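Muramoyltetrapeptide carboxypeptidase (Oxalobacter formigenes OXCC13, PDB 6UUK) probably acts as a serine-type LD-carboxypeptidase of the S66 family, removing the terminal D-alanine from cell-wall-derived muramoyl tetrapeptides. Local coordinates at residues D137-A142 against L162-V167; K118-L123 against S144-V149; T217-N222 against P233-I238. One frame throughout, in Å; residues are numbered along the deposited sequence.

Contact 1. Residues D137-A142 against L162-V167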
loop_
_atom_site.group_PDB
_atom_site.type_symbol
_atom_site.label_atom_id
_atom_site.label_comp_id
_atom_site.label_asym_id
_atom_site.label_seq_id
_atom_site.Cartn_x
_atom_site.Cartn_y
_atom_site.Cartn_z
ATOM N N ASP B 137 -17.502 14.301 9.856
ATOM C CA ASP B 137 -17.146 14.951 11.115
ATOM C C ASP B 137 -17.018 13.848 12.163
ATOM O O ASP B 137 -17.999 13.479 12.814
ATOM C CB ASP B 137 -18.188 15.999 11.512
ATOM C CG ASP B 137 -17.757 16.829 12.708
ATOM O OD1 ASP B 137 -16.602 16.677 13.158
ATOM O OD2 ASP B 137 -18.577 17.634 13.199
ATOM N N PHE B 138 -15.802 13.321 12.319
ATOM C CA PHE B 138 -15.585 12.220 13.249
ATOM C C PHE B 138 -15.713 12.654 14.703
ATOM O O PHE B 138 -15.954 11.806 15.568
ATOM C CB PHE B 138 -14.218 11.584 12.996
ATOM C CG PHE B 138 -14.109 10.911 11.656
ATOM C CD1 PHE B 138 -13.609 11.596 10.561
ATOM C CD2 PHE B 138 -14.520 9.599 11.491
ATOM C CE1 PHE B 138 -13.514 10.981 9.325
ATOM C CE2 PHE B 138 -14.429 8.978 10.258
ATOM C CZ PHE B 138 -13.923 9.670 9.175
ATOM N N ALA B 139 -15.553 13.947 14.992
ATOM C CA ALA B 139 -15.882 14.440 16.324
ATOM C C ALA B 139 -17.381 14.368 16.579
ATOM O O ALA B 139 -17.808 14.116 17.710
ATOM C CB ALA B 139 -15.376 15.871 16.498
ATOM N N LYS B 140 -18.190 14.587 15.539
ATOM C CA LYS B 140 -19.630 14.389 15.654
ATOM C C LYS B 140 -19.983 12.909 15.720
ATOM O O LYS B 140 -20.933 12.528 16.415
ATOM C CB LYS B 140 -20.337 15.054 14.471
ATOM C CG LYS B 140 -21.849 14.895 14.452
ATOM C CD LYS B 140 -22.538 16.012 15.217
ATOM C CE LYS B 140 -24.042 15.980 14.996
ATOM N NZ LYS B 140 -24.725 17.145 15.625
ATOM N N LEU B 141 -19.229 12.063 15.013
ATOM C CA LEU B 141 -19.513 10.632 15.013
ATOM C C LEU B 141 -19.137 9.989 16.341
ATOM O O LEU B 141 -19.834 9.086 16.819
ATOM C CB LEU B 141 -18.774 9.953 13.861
ATOM C CG LEU B 141 -19.274 10.280 12.456
ATOM C CD1 LEU B 141 -18.311 9.743 11.413
ATOM C CD2 LEU B 141 -20.664 9.702 12.255
ATOM N N ALA B 142 -18.033 10.434 16.948
ATOM C CA ALA B 142 -17.625 9.877 18.232
ATOM C C ALA B 142 -18.638 10.189 19.325
ATOM O O ALA B 142 -18.800 9.402 20.265
ATOM C CB ALA B 142 -16.243 10.406 18.620
ATOM N N LEU B 162 -11.209 5.856 15.866
ATOM C CA LEU B 162 -10.289 5.604 16.968
ATOM C C LEU B 162 -9.326 6.767 17.167
ATOM O O LEU B 162 -8.851 6.993 18.285
ATOM C CB LEU B 162 -9.519 4.307 16.720
ATOM C CG LEU B 162 -8.651 3.809 17.874
ATOM C CD1 LEU B 162 -9.496 3.584 19.119
ATOM C CD2 LEU B 162 -7.928 2.540 17.476
ATOM N N LYS B 163 -9.030 7.512 16.100
ATOM C CA LYS B 163 -8.204 8.706 16.240
ATOM C C LYS B 163 -8.894 9.759 17.097
ATOM O O LYS B 163 -8.224 10.559 17.761
ATOM C CB LYS B 163 -7.868 9.272 14.859
ATOM C CG LYS B 163 -6.874 10.422 14.876
ATOM C CD LYS B 163 -5.545 9.991 15.476
ATOM C CE LYS B 163 -4.558 11.145 15.521
ATOM N NZ LYS B 163 -3.258 10.737 16.121
ATOM N N HIS B 164 -10.225 9.771 17.102
ATOM C CA HIS B 164 -11.003 10.689 17.920
ATOM C C HIS B 164 -11.505 10.049 19.208
ATOM O O HIS B 164 -12.179 10.721 19.996
ATOM C CB HIS B 164 -12.187 11.240 17.118
ATOM C CG HIS B 164 -11.784 12.087 15.950
ATOM N ND1 HIS B 164 -11.054 11.596 14.889
ATOM C CD2 HIS B 164 -12.009 13.394 15.678
ATOM C CE1 HIS B 164 -10.846 12.564 14.013
ATOM N NE2 HIS B 164 -11.416 13.666 14.468
ATOM N N GLY B 165 -11.200 8.775 19.440
ATOM C CA GLY B 165 -11.571 8.124 20.682
ATOM C C GLY B 165 -12.921 7.441 20.644
ATOM O O GLY B 165 -13.664 7.471 21.630
ATOM N N ALA B 166 -13.250 6.816 19.516
ATOM C CA ALA B 166 -14.512 6.111 19.339
ATOM C C ALA B 166 -14.234 4.634 19.100
ATOM O O ALA B 166 -13.396 4.284 18.262
ATOM C CB ALA B 166 -15.314 6.699 18.176
ATOM N N VAL B 167 -14.935 3.776 19.833
ATOM C CA VAL B 167 -14.761 2.333 19.722
ATOM C C VAL B 167 -15.661 1.819 18.606
ATOM O O VAL B 167 -16.882 2.005 18.645
ATOM C CB VAL B 167 -15.075 1.628 21.049
ATOM C CG1 VAL B 167 -15.071 0.119 20.859
ATOM C CG2 VAL B 167 -14.076 2.039 22.117
#
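The imidazole of His-164 lies against the first turn of helix 138-142, where Phe-138 CB sits over the centre of one face in a CH-pi contact, 3.6 Å from the ring centroid and 7° off its normal. At the root of the histidine side chain, His-164 CB comes within 4.4 Å of Ala-142 CB. The first torsion (chi1 -65°) sets His-164 CG beside its own backbone N and swings the ring over the helix start, with CG 3.9 Å from Phe-138 CB. Farther out, His-164 CD2 reaches Ala-139 N at 3.7 Å, an oblique approach. His-164 ND1 is hydrogen-bonded to Ala-160 O in the helix before it, which should fix the rotation of the ring. His-164 CE1 lies 3.7 Å from Phe-138 CB, and NE2, at the tip, lies 3.8 Å from Phe-138 CB. The phenyl of Phe-138 turns off toward the interior, its plane inclined 36° to the imidazole. Past the Schellman turn at Gly-165 the chain comes back to helix 138-142, and Ala-166 CB meets Ala-142 CB at 3.8 Å. Towards the interior, Phe-138 and Leu-141 pack on Leu-161 and Phe-157, so helices 138-142 and 155-163 lie together on the sheet face that carries Phe-148, each joining neighbouring parallel strands.

Contact 2. Residues K118-L123 against S144-V149; sequences KIVIAL and SGKLFV
Leu-147 N donates to Lys-118 O at 2.9 Å, the first of the backbone bonds that zip these two parallel strands together. Next, Val-120 N gives a nearly straight bond (171° at the hydrogen) to Leu-147 O, also 2.9 Å long. Ile-119 CA makes a CA-H...O contact with this same Leu-147 O. Val-120 O is likewise used twice, by Val-149 N at 2.9 Å and by Phe-148 CA at 3.3 Å. Beyond it, Ala-122 N to Val-149 O is weak at 3.5 Å. The strands are the two ends of a beta-alpha-beta crossover through helix 138-142, side by side in the parallel part of the N-terminal domain sheet. The side chain of Ala-122 is about 8 Å from that of Ser-152, the predicted nucleophile, just after strand 147-150. On its other edge strand 119-122 pairs with strand 55-59, where Gly-55, Ala-57 and Ile-59 bond to the backbones of Ile-119 and Ile-121. Lys-146 bends at chi2 (-56°), and its NZ is taken up by Val-117 O and Asn-114 O; its CB rests on Val-120 CG2. On the sheet face that carries Val-120 and Phe-148, Val-120 CG1 meets Phe-148 CD1 at 3.6 Å. On the reverse face Val-149 CG2 fills in against Ile-121 CB at 3.7 Å, and from helix 185-196 Met-195 packs on Ile-119 and Leu-147, Phe-191 on Val-149.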
loop_
_atom_site.group_PDB
_atom_site.type_symbol
_atom_site.label_atom_id
_atom_site.label_comp_id
_atom_site.label_asym_id
_atom_site.label_seq_id
_atom_site.Cartn_x
_atom_site.Cartn_y
_atom_site.Cartn_z
ATOM N N LYS B 118 -29.007 2.178 16.576
ATOM C CA LYS B 118 -27.952 1.876 17.536
ATOM C C LYS B 118 -26.709 1.288 16.890
ATOM O O LYS B 118 -25.594 1.592 17.321
ATOM C CB LYS B 118 -28.481 0.911 18.609
ATOM C CG LYS B 118 -27.560 0.739 19.805
ATOM C CD LYS B 118 -28.261 -0.004 20.930
ATOM C CE LYS B 118 -29.523 0.727 21.366
ATOM N NZ LYS B 118 -30.243 0.008 22.451
ATOM N N ILE B 119 -26.869 0.460 15.861
ATOM C CA ILE B 119 -25.755 -0.146 15.141
ATOM C C ILE B 119 -25.757 0.386 13.715
ATOM O O ILE B 119 -26.821 0.569 13.112
ATOM C CB ILE B 119 -25.845 -1.685 15.156
ATOM C CG1 ILE B 119 -26.005 -2.198 16.587
ATOM C CG2 ILE B 119 -24.615 -2.307 14.506
ATOM C CD1 ILE B 119 -26.182 -3.696 16.679
ATOM N N VAL B 120 -24.567 0.644 13.181
ATOM C CA VAL B 120 -24.398 1.126 11.815
ATOM C C VAL B 120 -23.480 0.156 11.086
ATOM O O VAL B 120 -22.310 0.002 11.458
ATOM C CB VAL B 120 -23.831 2.554 11.778
ATOM C CG1 VAL B 120 -23.536 2.963 10.347
ATOM C CG2 VAL B 120 -24.803 3.528 12.425
ATOM N N ILE B 121 -24.006 -0.493 10.051
ATOM C CA ILE B 121 -23.278 -1.506 9.297
ATOM C C ILE B 121 -22.990 -0.973 7.900
ATOM O O ILE B 121 -23.819 -0.271 7.307
ATOM C CB ILE B 121 -24.060 -2.836 9.242
ATOM C CG1 ILE B 121 -23.249 -3.914 8.518
ATOM C CG2 ILE B 121 -25.423 -2.641 8.588
ATOM C CD1 ILE B 121 -23.850 -5.297 8.612
ATOM N N ALA B 122 -21.808 -1.294 7.384
ATOM C CA ALA B 122 -21.406 -0.882 6.050
ATOM C C ALA B 122 -21.881 -1.893 5.013
ATOM O O ALA B 122 -22.024 -3.085 5.298
ATOM C CB ALA B 122 -19.887 -0.726 5.966
ATOM N N LEU B 123 -22.126 -1.400 3.799
ATOM C CA LEU B 123 -22.589 -2.269 2.717
ATOM C C LEU B 123 -21.439 -3.105 2.164
ATOM O O LEU B 123 -21.392 -4.324 2.352
ATOM C CB LEU B 123 -23.242 -1.432 1.613
ATOM C CG LEU B 123 -23.931 -2.214 0.493
ATOM C CD1 LEU B 123 -25.139 -2.967 1.029
ATOM C CD2 LEU B 123 -24.330 -1.294 -0.650
ATOM N N SER B 144 -21.875 10.538 18.609
ATOM C CA SER B 144 -23.174 10.024 18.187
ATOM C C SER B 144 -23.594 8.809 19.002
ATOM O O SER B 144 -24.794 8.546 19.145
ATOM C CB SER B 144 -23.141 9.675 16.698
ATOM O OG SER B 144 -22.789 10.803 15.917
ATOM N N GLY B 145 -22.634 8.061 19.541
ATOM C CA GLY B 145 -22.943 6.873 20.306
ATOM C C GLY B 145 -23.339 5.667 19.487
ATOM O O GLY B 145 -23.860 4.698 20.053
ATOM N N LYS B 146 -23.111 5.691 18.177
ATOM C CA LYS B 146 -23.474 4.569 17.326
ATOM C C LYS B 146 -22.383 3.504 17.345
ATOM O O LYS B 146 -21.210 3.787 17.608
ATOM C CB LYS B 146 -23.719 5.039 15.891
ATOM C CG LYS B 146 -24.735 6.164 15.775
ATOM C CD LYS B 146 -26.059 5.780 16.417
ATOM C CE LYS B 146 -27.053 6.928 16.356
ATOM N NZ LYS B 146 -28.329 6.593 17.045
ATOM N N LEU B 147 -22.785 2.268 17.064
ATOM C CA LEU B 147 -21.875 1.123 17.051
ATOM C C LEU B 147 -21.604 0.764 15.594
ATOM O O LEU B 147 -22.360 0.026 14.963
ATOM C CB LEU B 147 -22.464 -0.050 17.828
ATOM C CG LEU B 147 -22.197 -0.124 19.336
ATOM C CD1 LEU B 147 -22.663 1.131 20.064
ATOM C CD2 LEU B 147 -22.857 -1.361 19.929
ATOM N N PHE B 148 -20.508 1.298 15.058
ATOM C CA PHE B 148 -20.149 1.070 13.666
ATOM C C PHE B 148 -19.446 -0.274 13.516
ATOM O O PHE B 148 -18.524 -0.592 14.273
ATOM C CB PHE B 148 -19.249 2.195 13.156
ATOM C CG PHE B 148 -19.909 3.545 13.147
ATOM C CD1 PHE B 148 -20.551 4.009 12.011
ATOM C CD2 PHE B 148 -19.889 4.350 14.275
ATOM C CE1 PHE B 148 -21.160 5.250 11.999
ATOM C CE2 PHE B 148 -20.497 5.592 14.270
ATOM C CZ PHE B 148 -21.132 6.042 13.130
ATOM N N VAL B 149 -19.884 -1.064 12.537
ATOM C CA VAL B 149 -19.284 -2.358 12.244
ATOM C C VAL B 149 -18.904 -2.403 10.772
ATOM O O VAL B 149 -19.479 -1.694 9.939
ATOM C CB VAL B 149 -20.225 -3.533 12.602
ATOM C CG1 VAL B 149 -20.618 -3.478 14.070
ATOM C CG2 VAL B 149 -21.455 -3.521 11.720
#

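Contact 3. Residues T217-N222 against P233-I238; sequences TLWGGN and PWMPDI
Trp-219 receives Ile-238 over one face of its indole and the selenium of Met-235 at its edge, the latter a Met-aromatic contact made by a selenomethionine. Both partners belong to the loop between helix 223-228 and strand 242-248, so the contact folds the connection of a beta-alpha-beta unit in the C-terminal domain back on its first strand. The CH-pi interaction comes from Ile-238 CG1, 3.7 Å above the centroid of the Trp-219 five-membered ring and only 3° off its normal. The other branch slides along the pyrrole side, Ile-238 CG2 coming to 3.4 Å from Trp-219 NE1. The indole is brought under this side chain by its first torsion (chi1 68°), which puts CG in the crowded position between backbone N and carbonyl carbon. In the Met-aromatic contact the selenium, Met-235 SE, approaches near the ring plane, 78° off the normal and 3.8 Å from Trp-219 CZ3, its chain bent at chi2 and chi3. Two further apolar contacts are longer: Pro-236 CD lies 4.4 Å from Trp-219 CZ3, and Thr-217 CB 4.0 Å from Ile-238 CG2. With the indole cut back to an alanine here, Ile-238 and Met-235 would probably face a gap, and Gln-271 OE1 would lose the NE1 donor. Met-159 and Leu-162 of helix 155-163 also pack on the indole, and at the far end of the loop Trp-234 NE1 bonds to Glu-264 of the second subunit. Polar bonding thus runs through a third party, the side-chain amide of Gln-271, whose OE1 binds Trp-219 NE1 while its NE2 binds Ile-238 O.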
loop_
_atom_site.group_PDB
_atom_site.type_symbol
_atom_site.label_atom_id
_atom_site.label_comp_id
_atom_site.label_asym_id
_atom_site.label_seq_id
_atom_site.Cartn_x
_atom_site.Cartn_y
_atom_site.Cartn_z
ATOM N N THR B 217 -4.834 -2.042 24.326
ATOM C CA THR B 217 -5.937 -1.591 23.487
ATOM C C THR B 217 -5.923 -2.351 22.167
ATOM O O THR B 217 -4.926 -2.323 21.438
ATOM C CB THR B 217 -5.843 -0.086 23.241
ATOM O OG1 THR B 217 -5.841 0.607 24.496
ATOM C CG2 THR B 217 -7.022 0.392 22.408
ATOM N N LEU B 218 -7.026 -3.030 21.861
ATOM C CA LEU B 218 -7.135 -3.787 20.622
ATOM C C LEU B 218 -7.514 -2.860 19.474
ATOM O O LEU B 218 -8.450 -2.064 19.592
ATOM C CB LEU B 218 -8.172 -4.899 20.766
ATOM C CG LEU B 218 -8.304 -5.861 19.585
ATOM C CD1 LEU B 218 -7.037 -6.687 19.422
ATOM C CD2 LEU B 218 -9.516 -6.761 19.756
ATOM N N TRP B 219 -6.788 -2.970 18.364
ATOM C CA TRP B 219 -7.051 -2.136 17.200
ATOM C C TRP B 219 -6.392 -2.765 15.982
ATOM O O TRP B 219 -5.516 -3.624 16.103
ATOM C CB TRP B 219 -6.548 -0.705 17.409
ATOM C CG TRP B 219 -5.056 -0.587 17.474
ATOM C CD1 TRP B 219 -4.242 -1.015 18.481
ATOM C CD2 TRP B 219 -4.202 0.016 16.495
ATOM N NE1 TRP B 219 -2.931 -0.725 18.186
ATOM C CE2 TRP B 219 -2.880 -0.091 16.972
ATOM C CE3 TRP B 219 -4.425 0.632 15.259
ATOM C CZ2 TRP B 219 -1.787 0.395 16.258
ATOM C CZ3 TRP B 219 -3.339 1.113 14.552
ATOM C CH2 TRP B 219 -2.037 0.993 15.053
ATOM N N GLY B 220 -6.830 -2.323 14.803
ATOM C CA GLY B 220 -6.311 -2.799 13.543
ATOM C C GLY B 220 -7.439 -3.131 12.593
ATOM O O GLY B 220 -8.555 -2.614 12.714
ATOM N N GLY B 221 -7.141 -4.006 11.635
ATOM C CA GLY B 221 -8.125 -4.415 10.652
ATOM C C GLY B 221 -7.506 -4.948 9.376
ATOM O O GLY B 221 -6.771 -5.939 9.401
ATOM N N ASN B 222 -7.799 -4.298 8.253
ATOM C CA ASN B 222 -7.257 -4.719 6.969
ATOM C C ASN B 222 -5.830 -4.208 6.814
ATOM O O ASN B 222 -5.550 -3.035 7.078
ATOM C CB ASN B 222 -8.137 -4.210 5.829
ATOM C CG ASN B 222 -7.672 -4.697 4.472
ATOM O OD1 ASN B 222 -6.921 -4.012 3.780
ATOM N ND2 ASN B 222 -8.116 -5.887 4.084
ATOM N N PRO B 233 -2.601 11.733 9.002
ATOM C CA PRO B 233 -3.082 12.105 10.343
ATOM C C PRO B 233 -4.237 11.253 10.840
ATOM O O PRO B 233 -4.636 11.406 12.002
ATOM C CB PRO B 233 -3.513 13.569 10.171
ATOM C CG PRO B 233 -2.813 14.041 8.935
ATOM C CD PRO B 233 -2.734 12.842 8.044
ATOM N N TRP B 234 -4.789 10.371 10.006
ATOM C CA TRP B 234 -5.893 9.518 10.422
ATOM C C TRP B 234 -5.432 8.254 11.136
ATOM O O TRP B 234 -6.275 7.510 11.650
ATOM C CB TRP B 234 -6.748 9.138 9.210
ATOM C CG TRP B 234 -7.129 10.303 8.349
ATOM C CD1 TRP B 234 -6.530 10.694 7.188
ATOM C CD2 TRP B 234 -8.192 11.234 8.584
ATOM N NE1 TRP B 234 -7.155 11.808 6.683
ATOM C CE2 TRP B 234 -8.179 12.160 7.523
ATOM C CE3 TRP B 234 -9.155 11.374 9.589
ATOM C CZ2 TRP B 234 -9.089 13.211 7.436
ATOM C CZ3 TRP B 234 -10.058 12.418 9.502
ATOM C CH2 TRP B 234 -10.019 13.322 8.434
HETATM N N MSE B 235 -4.128 7.995 11.181
HETATM C CA MSE B 235 -3.596 6.836 11.889
HETATM C C MSE B 235 -3.638 7.045 13.399
HETATM O O MSE B 235 -3.079 8.013 13.914
HETATM C CB MSE B 235 -2.162 6.543 11.441
HETATM C CG MSE B 235 -1.439 5.515 12.301
HETATM SE SE MSE B 235 -2.074 3.689 12.042
HETATM C CE MSE B 235 -1.126 3.268 10.391
ATOM N N PRO B 236 -4.312 6.141 14.109
ATOM C CA PRO B 236 -4.394 6.270 15.566
ATOM C C PRO B 236 -3.024 6.129 16.207
ATOM O O PRO B 236 -2.134 5.451 15.690
ATOM C CB PRO B 236 -5.327 5.123 15.976
ATOM C CG PRO B 236 -6.079 4.777 14.733
ATOM C CD PRO B 236 -5.127 5.024 13.604
ATOM N N ASP B 237 -2.864 6.790 17.350
ATOM C CA ASP B 237 -1.601 6.797 18.082
ATOM C C ASP B 237 -1.735 5.937 19.337
ATOM O O ASP B 237 -1.674 6.410 20.477
ATOM C CB ASP B 237 -1.199 8.226 18.419
ATOM C CG ASP B 237 0.228 8.331 18.915
ATOM O OD1 ASP B 237 0.932 7.298 19.009
ATOM O OD2 ASP B 237 0.650 9.465 19.207
ATOM N N ILE B 238 -1.929 4.644 19.092
ATOM C CA ILE B 238 -2.080 3.653 20.152
ATOM C C ILE B 238 -0.695 3.268 20.655
ATOM O O ILE B 238 0.157 2.820 19.880
ATOM C CB ILE B 238 -2.850 2.425 19.642
ATOM C CG1 ILE B 238 -4.187 2.855 19.037
ATOM C CG2 ILE B 238 -3.089 1.417 20.760
ATOM C CD1 ILE B 238 -5.087 3.566 20.017
#

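From the N terminus, segment 118-123 comes first, then 137-142; contact 2 closes when the chain returns at 144-149, and contact 1 only afterwards at 162-167. The two loops therefore cross, sharing helix 138-142 and strand 147-150, and they meet where Leu-141 CD2 packs on Phe-148 CZ at 3.8 Å. Contact 3 opens and closes later, in the C-terminal domain, bending one strand-to-strand connection onto itself. It reaches contact 1 from the C-terminal to the N-terminal part of the fold, with Leu-162 CD2 3.5 Å from Trp-219 CB and Phe-138 CE1 3.7 Å from Trp-234 CZ3. Contact 2, a buried pairing in the N-terminal sheet, stays about 10 Å from contact 3 at the nearest atoms.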